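Local coordinates for protein ornithine carbamoyltransferase (Gloeobacter violaceus, PDB 3GD5) that probably catalyses the reversible transfer of the carbamoyl group from carbamoyl phosphate to ornithine, giving citrulline and phosphate in arginine biosynthesis, at residues L158-Y162 / E221-G225; A187-F192 / L249-Y253. One frame throughout, in Å; residues are numbered along the deposited sequence.

Contact 1: residues L158-Y162 / E221-G225; sequences LKLAY and EAARG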
ATOM      1  N   LEU A 158      36.609  17.003 -31.555  1.00 52.42           N
ATOM      2  CA  LEU A 158      35.199  17.353 -31.431  1.00 51.89           C
ATOM      3  C   LEU A 158      34.906  18.035 -30.096  1.00 50.96           C
ATOM      4  O   LEU A 158      35.694  17.947 -29.152  1.00 49.90           O
ATOM      5  CB  LEU A 158      34.345  16.090 -31.549  1.00 52.49           C
ATOM      6  CG  LEU A 158      33.620  15.801 -32.864  1.00 54.46           C
ATOM      7  CD1 LEU A 158      34.495  16.152 -34.055  1.00 54.20           C
ATOM      8  CD2 LEU A 158      33.219  14.329 -32.885  1.00 53.31           C
ATOM      9  N   LYS A 159      33.776  18.731 -30.031  1.00 49.18           N
ATOM     10  CA  LYS A 159      33.368  19.391 -28.804  1.00 48.23           C
ATOM     11  C   LYS A 159      31.937  18.978 -28.430  1.00 47.71           C
ATOM     12  O   LYS A 159      31.015  19.039 -29.254  1.00 47.18           O
ATOM     13  CB  LYS A 159      33.444  20.914 -28.941  1.00 47.26           C
ATOM     14  CG  LYS A 159      33.116  21.640 -27.637  1.00 47.56           C
ATOM     15  CD  LYS A 159      32.747  23.100 -27.858  1.00 47.99           C
ATOM     16  CE  LYS A 159      32.481  23.804 -26.534  1.00 48.67           C
ATOM     17  NZ  LYS A 159      32.062  25.229 -26.693  1.00 50.07           N
ATOM     18  N   LEU A 160      31.773  18.555 -27.178  1.00 46.89           N
ATOM     19  CA  LEU A 160      30.483  18.123 -26.625  1.00 44.25           C
ATOM     20  C   LEU A 160      30.038  19.147 -25.573  1.00 42.52           C
ATOM     21  O   LEU A 160      30.805  19.518 -24.680  1.00 42.12           O
ATOM     22  CB  LEU A 160      30.647  16.731 -25.982  1.00 44.71           C
ATOM     23  CG  LEU A 160      29.572  15.912 -25.237  1.00 44.78           C
ATOM     24  CD1 LEU A 160      28.846  16.786 -24.236  1.00 41.61           C
ATOM     25  CD2 LEU A 160      28.595  15.287 -26.213  1.00 41.99           C
ATOM     26  N   ALA A 161      28.806  19.622 -25.691  1.00 42.65           N
ATOM     27  CA  ALA A 161      28.267  20.572 -24.728  1.00 41.71           C
ATOM     28  C   ALA A 161      27.080  19.926 -24.021  1.00 41.63           C
ATOM     29  O   ALA A 161      26.133  19.475 -24.665  1.00 41.07           O
ATOM     30  CB  ALA A 161      27.827  21.842 -25.423  1.00 41.43           C
ATOM     31  N   TYR A 162      27.147  19.867 -22.697  1.00 42.93           N
ATOM     32  CA  TYR A 162      26.075  19.286 -21.894  1.00 42.88           C
ATOM     33  C   TYR A 162      25.375  20.399 -21.133  1.00 42.75           C
ATOM     34  O   TYR A 162      26.025  21.248 -20.526  1.00 42.89           O
ATOM     35  CB  TYR A 162      26.638  18.269 -20.900  1.00 43.60           C
ATOM     36  CG  TYR A 162      25.601  17.718 -19.945  1.00 42.58           C
ATOM     37  CD1 TYR A 162      24.961  16.508 -20.200  1.00 43.41           C
ATOM     38  CD2 TYR A 162      25.247  18.421 -18.796  1.00 43.40           C
ATOM     39  CE1 TYR A 162      23.993  16.006 -19.329  1.00 43.71           C
ATOM     40  CE2 TYR A 162      24.281  17.932 -17.917  1.00 44.72           C
ATOM     41  CZ  TYR A 162      23.661  16.723 -18.188  1.00 43.53           C
ATOM     42  OH  TYR A 162      22.738  16.224 -17.299  1.00 44.11           O
ATOM     43  N   GLU A 221      26.945  29.647 -23.956  1.00 56.98           N
ATOM     44  CA  GLU A 221      28.392  29.769 -24.025  1.00 57.94           C
ATOM     45  C   GLU A 221      28.954  28.393 -24.362  1.00 57.61           C
ATOM     46  O   GLU A 221      29.737  28.234 -25.300  1.00 57.95           O
ATOM     47  CB  GLU A 221      28.940  30.227 -22.673  1.00 60.15           C
ATOM     48  CG  GLU A 221      30.415  30.578 -22.687  1.00 64.45           C
ATOM     49  CD  GLU A 221      30.711  31.784 -23.568  1.00 67.93           C
ATOM     50  OE1 GLU A 221      30.190  32.890 -23.271  1.00 67.81           O
ATOM     51  OE2 GLU A 221      31.460  31.622 -24.558  1.00 68.28           O
ATOM     52  N   ALA A 222      28.525  27.401 -23.590  1.00 56.40           N
ATOM     53  CA  ALA A 222      28.969  26.025 -23.766  1.00 55.23           C
ATOM     54  C   ALA A 222      28.640  25.467 -25.150  1.00 54.65           C
ATOM     55  O   ALA A 222      29.445  24.745 -25.748  1.00 54.00           O
ATOM     56  CB  ALA A 222      28.341  25.143 -22.687  1.00 55.00           C
ATOM     57  N   ALA A 223      27.459  25.812 -25.653  1.00 53.55           N
ATOM     58  CA  ALA A 223      26.997  25.329 -26.946  1.00 53.37           C
ATOM     59  C   ALA A 223      27.713  25.927 -28.154  1.00 54.64           C
ATOM     60  O   ALA A 223      27.738  25.316 -29.229  1.00 53.10           O
ATOM     61  CB  ALA A 223      25.488  25.562 -27.074  1.00 53.20           C
ATOM     62  N   ARG A 224      28.295  27.111 -27.997  1.00 56.05           N
ATOM     63  CA  ARG A 224      28.971  27.733 -29.125  1.00 57.16           C
ATOM     64  C   ARG A 224      30.074  26.832 -29.677  1.00 56.39           C
ATOM     65  O   ARG A 224      30.997  26.440 -28.955  1.00 55.42           O
ATOM     66  CB  ARG A 224      29.544  29.099 -28.733  1.00 61.55           C
ATOM     67  CG  ARG A 224      29.959  29.941 -29.944  1.00 66.55           C
ATOM     68  CD  ARG A 224      30.074  31.441 -29.642  1.00 70.85           C
ATOM     69  NE  ARG A 224      31.255  31.790 -28.851  1.00 74.57           N
ATOM     70  CZ  ARG A 224      31.340  31.680 -27.527  1.00 76.61           C
ATOM     71  NH1 ARG A 224      30.307  31.226 -26.823  1.00 76.75           N
ATOM     72  NH2 ARG A 224      32.460  32.034 -26.904  1.00 77.28           N
ATOM     73  N   GLY A 225      29.953  26.487 -30.958  1.00 54.32           N
ATOM     74  CA  GLY A 225      30.943  25.642 -31.600  1.00 53.72           C
ATOM     75  C   GLY A 225      30.889  24.158 -31.267  1.00 53.28           C
ATOM     76  O   GLY A 225      31.792  23.405 -31.639  1.00 54.69           O
TER
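K159 reaches from its strand across to the end of the short helix that carries A222. CG stands anti to the backbone N (chi1 -176°) and the chain runs fully extended beyond it, which carries NZ to the helix end and the loop behind it. There NZ donates to A222 O at 2.8 Å, from above the plane of that carbonyl, and to R224 O in the loop, also at 2.8 Å, at a wider C=O...N angle of 154°. The two carbonyls probably stabilise the ammonium charge. On the way, K159 CD passes 3.9 Å from G225 O. Two residues along the strand, the methyl of A161 faces the same helix end, its CB 3.3 Å from A222 O and 4.3 Å from A222 CB. R224 forms an end-on salt bridge with E221, NH1 and NH2 both 2.6 Å from E221 OE2, which lies in the guanidinium plane; NH2 meets it nearly along the C-O axis, NH1 from above the carboxylate plane. Strand 159-163 pairs with strands 183-187 and 228-231: a helix packed on a parallel sheet, as in the Rossmann-like aspartate/ornithine-binding domain of this superfamily.

Contact 2: residues A187-F192 / L249-Y253; sequences ATPEGF and LFEQY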
ATOM      1  N   ALA A 187      27.303  22.940 -18.766  1.00 41.96           N
ATOM      2  CA  ALA A 187      26.584  24.084 -18.232  1.00 41.47           C
ATOM      3  C   ALA A 187      25.439  23.636 -17.323  1.00 41.53           C
ATOM      4  O   ALA A 187      24.569  22.859 -17.728  1.00 37.88           O
ATOM      5  CB  ALA A 187      26.042  24.940 -19.385  1.00 42.61           C
ATOM      6  N   THR A 188      25.443  24.136 -16.091  1.00 41.99           N
ATOM      7  CA  THR A 188      24.412  23.789 -15.117  1.00 43.15           C
ATOM      8  C   THR A 188      24.096  24.982 -14.239  1.00 44.55           C
ATOM      9  O   THR A 188      24.840  25.964 -14.216  1.00 44.74           O
ATOM     10  CB  THR A 188      24.886  22.693 -14.150  1.00 42.08           C
ATOM     11  OG1 THR A 188      25.690  23.290 -13.121  1.00 40.90           O
ATOM     12  CG2 THR A 188      25.704  21.646 -14.879  1.00 41.64           C
ATOM     13  N   PRO A 189      22.976  24.920 -13.508  1.00 45.83           N
ATOM     14  CA  PRO A 189      22.656  26.049 -12.636  1.00 45.98           C
ATOM     15  C   PRO A 189      23.717  26.037 -11.532  1.00 46.05           C
ATOM     16  O   PRO A 189      24.454  25.055 -11.383  1.00 43.60           O
ATOM     17  CB  PRO A 189      21.261  25.702 -12.115  1.00 46.76           C
ATOM     18  CG  PRO A 189      20.669  24.926 -13.246  1.00 46.66           C
ATOM     19  CD  PRO A 189      21.816  24.024 -13.653  1.00 47.41           C
ATOM     20  N   GLU A 190      23.785  27.118 -10.765  1.00 47.54           N
ATOM     21  CA  GLU A 190      24.767  27.267  -9.696  1.00 49.75           C
ATOM     22  C   GLU A 190      24.920  26.110  -8.703  1.00 49.95           C
ATOM     23  O   GLU A 190      26.036  25.638  -8.469  1.00 52.41           O
ATOM     24  CB  GLU A 190      24.485  28.555  -8.926  1.00 51.27           C
ATOM     25  CG  GLU A 190      25.477  28.856  -7.829  1.00 56.05           C
ATOM     26  CD  GLU A 190      25.275  30.242  -7.261  1.00 60.00           C
ATOM     27  OE1 GLU A 190      25.411  31.216  -8.033  1.00 61.06           O
ATOM     28  OE2 GLU A 190      24.976  30.361  -6.050  1.00 62.72           O
ATOM     29  N   GLY A 191      23.824  25.653  -8.111  1.00 47.01           N
ATOM     30  CA  GLY A 191      23.945  24.573  -7.144  1.00 46.96           C
ATOM     31  C   GLY A 191      23.843  23.153  -7.680  1.00 46.11           C
ATOM     32  O   GLY A 191      23.790  22.191  -6.909  1.00 45.98           O
ATOM     33  N   PHE A 192      23.826  23.005  -8.997  1.00 44.40           N
ATOM     34  CA  PHE A 192      23.707  21.679  -9.581  1.00 44.49           C
ATOM     35  C   PHE A 192      24.864  21.380 -10.509  1.00 43.87           C
ATOM     36  O   PHE A 192      24.669  20.843 -11.591  1.00 43.40           O
ATOM     37  CB  PHE A 192      22.384  21.555 -10.347  1.00 44.71           C
ATOM     38  CG  PHE A 192      21.164  21.804  -9.499  1.00 44.96           C
ATOM     39  CD1 PHE A 192      20.888  23.078  -9.011  1.00 44.75           C
ATOM     40  CD2 PHE A 192      20.310  20.757  -9.164  1.00 45.95           C
ATOM     41  CE1 PHE A 192      19.783  23.313  -8.199  1.00 45.85           C
ATOM     42  CE2 PHE A 192      19.197  20.976  -8.351  1.00 45.88           C
ATOM     43  CZ  PHE A 192      18.933  22.262  -7.865  1.00 46.99           C
ATOM     44  N   LEU A 249      15.018  27.850 -12.817  1.00 71.48           N
ATOM     45  CA  LEU A 249      16.365  27.478 -12.405  1.00 70.02           C
ATOM     46  C   LEU A 249      17.016  26.605 -13.470  1.00 68.40           C
ATOM     47  O   LEU A 249      18.199  26.755 -13.778  1.00 67.95           O
ATOM     48  CB  LEU A 249      16.307  26.717 -11.080  1.00 70.83           C
ATOM     49  CG  LEU A 249      17.611  26.252 -10.431  1.00 72.06           C
ATOM     50  CD1 LEU A 249      18.593  27.410 -10.323  1.00 72.69           C
ATOM     51  CD2 LEU A 249      17.298  25.685  -9.054  1.00 72.40           C
ATOM     52  N   PHE A 250      16.226  25.693 -14.027  1.00 66.23           N
ATOM     53  CA  PHE A 250      16.682  24.786 -15.072  1.00 63.72           C
ATOM     54  C   PHE A 250      16.130  25.242 -16.417  1.00 63.13           C
ATOM     55  O   PHE A 250      16.619  24.847 -17.475  1.00 63.47           O
ATOM     56  CB  PHE A 250      16.189  23.372 -14.775  1.00 62.46           C
ATOM     57  CG  PHE A 250      17.138  22.557 -13.955  1.00 60.61           C
ATOM     58  CD1 PHE A 250      18.276  22.006 -14.534  1.00 59.92           C
ATOM     59  CD2 PHE A 250      16.892  22.330 -12.607  1.00 59.25           C
ATOM     60  CE1 PHE A 250      19.158  21.238 -13.781  1.00 60.36           C
ATOM     61  CE2 PHE A 250      17.769  21.563 -11.845  1.00 59.39           C
ATOM     62  CZ  PHE A 250      18.903  21.014 -12.432  1.00 60.05           C
ATOM     63  N   GLU A 251      15.106  26.083 -16.348  1.00 61.91           N
ATOM     64  CA  GLU A 251      14.415  26.624 -17.512  1.00 61.88           C
ATOM     65  C   GLU A 251      15.305  27.033 -18.690  1.00 60.63           C
ATOM     66  O   GLU A 251      15.059  26.631 -19.825  1.00 59.60           O
ATOM     67  CB  GLU A 251      13.575  27.822 -17.067  1.00 64.03           C
ATOM     68  CG  GLU A 251      12.438  28.190 -17.995  1.00 66.30           C
ATOM     69  CD  GLU A 251      11.613  29.340 -17.448  1.00 68.08           C
ATOM     70  OE1 GLU A 251      10.582  29.681 -18.069  1.00 68.80           O
ATOM     71  OE2 GLU A 251      12.003  29.904 -16.400  1.00 66.73           O
ATOM     72  N   GLN A 252      16.333  27.833 -18.415  1.00 59.80           N
ATOM     73  CA  GLN A 252      17.246  28.324 -19.451  1.00 58.12           C
ATOM     74  C   GLN A 252      18.177  27.249 -20.016  1.00 56.50           C
ATOM     75  O   GLN A 252      18.888  27.486 -20.996  1.00 54.94           O
ATOM     76  CB  GLN A 252      18.100  29.471 -18.897  1.00 59.61           C
ATOM     77  CG  GLN A 252      17.371  30.393 -17.928  1.00 63.33           C
ATOM     78  CD  GLN A 252      17.435  29.910 -16.479  1.00 65.88           C
ATOM     79  OE1 GLN A 252      17.160  28.742 -16.176  1.00 65.64           O
ATOM     80  NE2 GLN A 252      17.794  30.818 -15.574  1.00 66.32           N
ATOM     81  N   TYR A 253      18.170  26.074 -19.393  1.00 54.30           N
ATOM     82  CA  TYR A 253      19.026  24.970 -19.810  1.00 52.82           C
ATOM     83  C   TYR A 253      18.272  23.971 -20.674  1.00 53.20           C
ATOM     84  O   TYR A 253      18.337  22.755 -20.463  1.00 56.06           O
ATOM     85  CB  TYR A 253      19.591  24.287 -18.569  1.00 51.28           C
ATOM     86  CG  TYR A 253      20.459  25.211 -17.756  1.00 50.42           C
ATOM     87  CD1 TYR A 253      21.835  25.280 -17.981  1.00 48.80           C
ATOM     88  CD2 TYR A 253      19.902  26.056 -16.796  1.00 47.73           C
ATOM     89  CE1 TYR A 253      22.635  26.165 -17.273  1.00 47.69           C
ATOM     90  CE2 TYR A 253      20.695  26.947 -16.084  1.00 48.61           C
ATOM     91  CZ  TYR A 253      22.060  26.997 -16.330  1.00 48.17           C
ATOM     92  OH  TYR A 253      22.850  27.898 -15.653  1.00 48.34           O
TER
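P189 sits between the rings of F250 and Y253 and, with Y253, has the most surface buried here. Its CG lies over one face of F250, 4.1 Å from the ring centroid, while its CD lies over a face of Y253, 4.0 Å from that centroid and 13° off the normal; both are CH-pi contacts. The same proline reaches the backbone of the facing segment, with CG 3.1 Å from L249 O, and its CB meets L249 CD1. Y253 has CG anti to its carbonyl carbon (chi1 -63°), which lays the ring along the backbone of A187 and T188. Its hydroxyl comes 3.1 Å from T188 O, but the hydrogen bond it makes is with R217 O. An alanine in place of Y253 is likely to leave one side of P189 without its aromatic cover and R217 O without this partner. The third main element is F192. The edge of F250 points at its face in a T-shaped pair, centroids 5.0 Å apart and planes at 71°, and L249 CD2 approaches F192 CE1 to 3.5 Å. Both segments turn tightly: P189-F192 and F250-Y253 are type I beta turns, and P189 O accepts from F192 N and T188 OG1, which arrive from opposite faces of its plane. Around this core, F250 stacks on W234, and H245 and L249 of a second subunit pack against F192, so the cluster extends into a subunit interface. No hydrogen bond joins the two segments; dispersion and CH-pi contacts between buried apolar groups hold them together, while the bonds to P189 O, and that of Y253 N to F250 O, stay within one segment.

Contacts 1 and 2 lie about 16 Å apart between centres, in the same ornithine-binding domain, and their segments alternate along the chain. They meet directly at A187. Between the neighbouring strands 159-163 and 183-187, Y162 O is 2.8 Å from A187 N, a probable hydrogen bond; helix 219-223 packs on the end of strand 183-187, with A222 CB 4.0 Å from A187 CB. A187 is thus shared between the helix packing and the aromatic cluster of contact 2. Contact 1 lies away from the residues thought to bind carbamoyl phosphate or ornithine. Contact 2 is nearer: the side chain of F250 is about 9 Å from that of D232 and about 12 Å from that of N168, both inferred to bind ornithine.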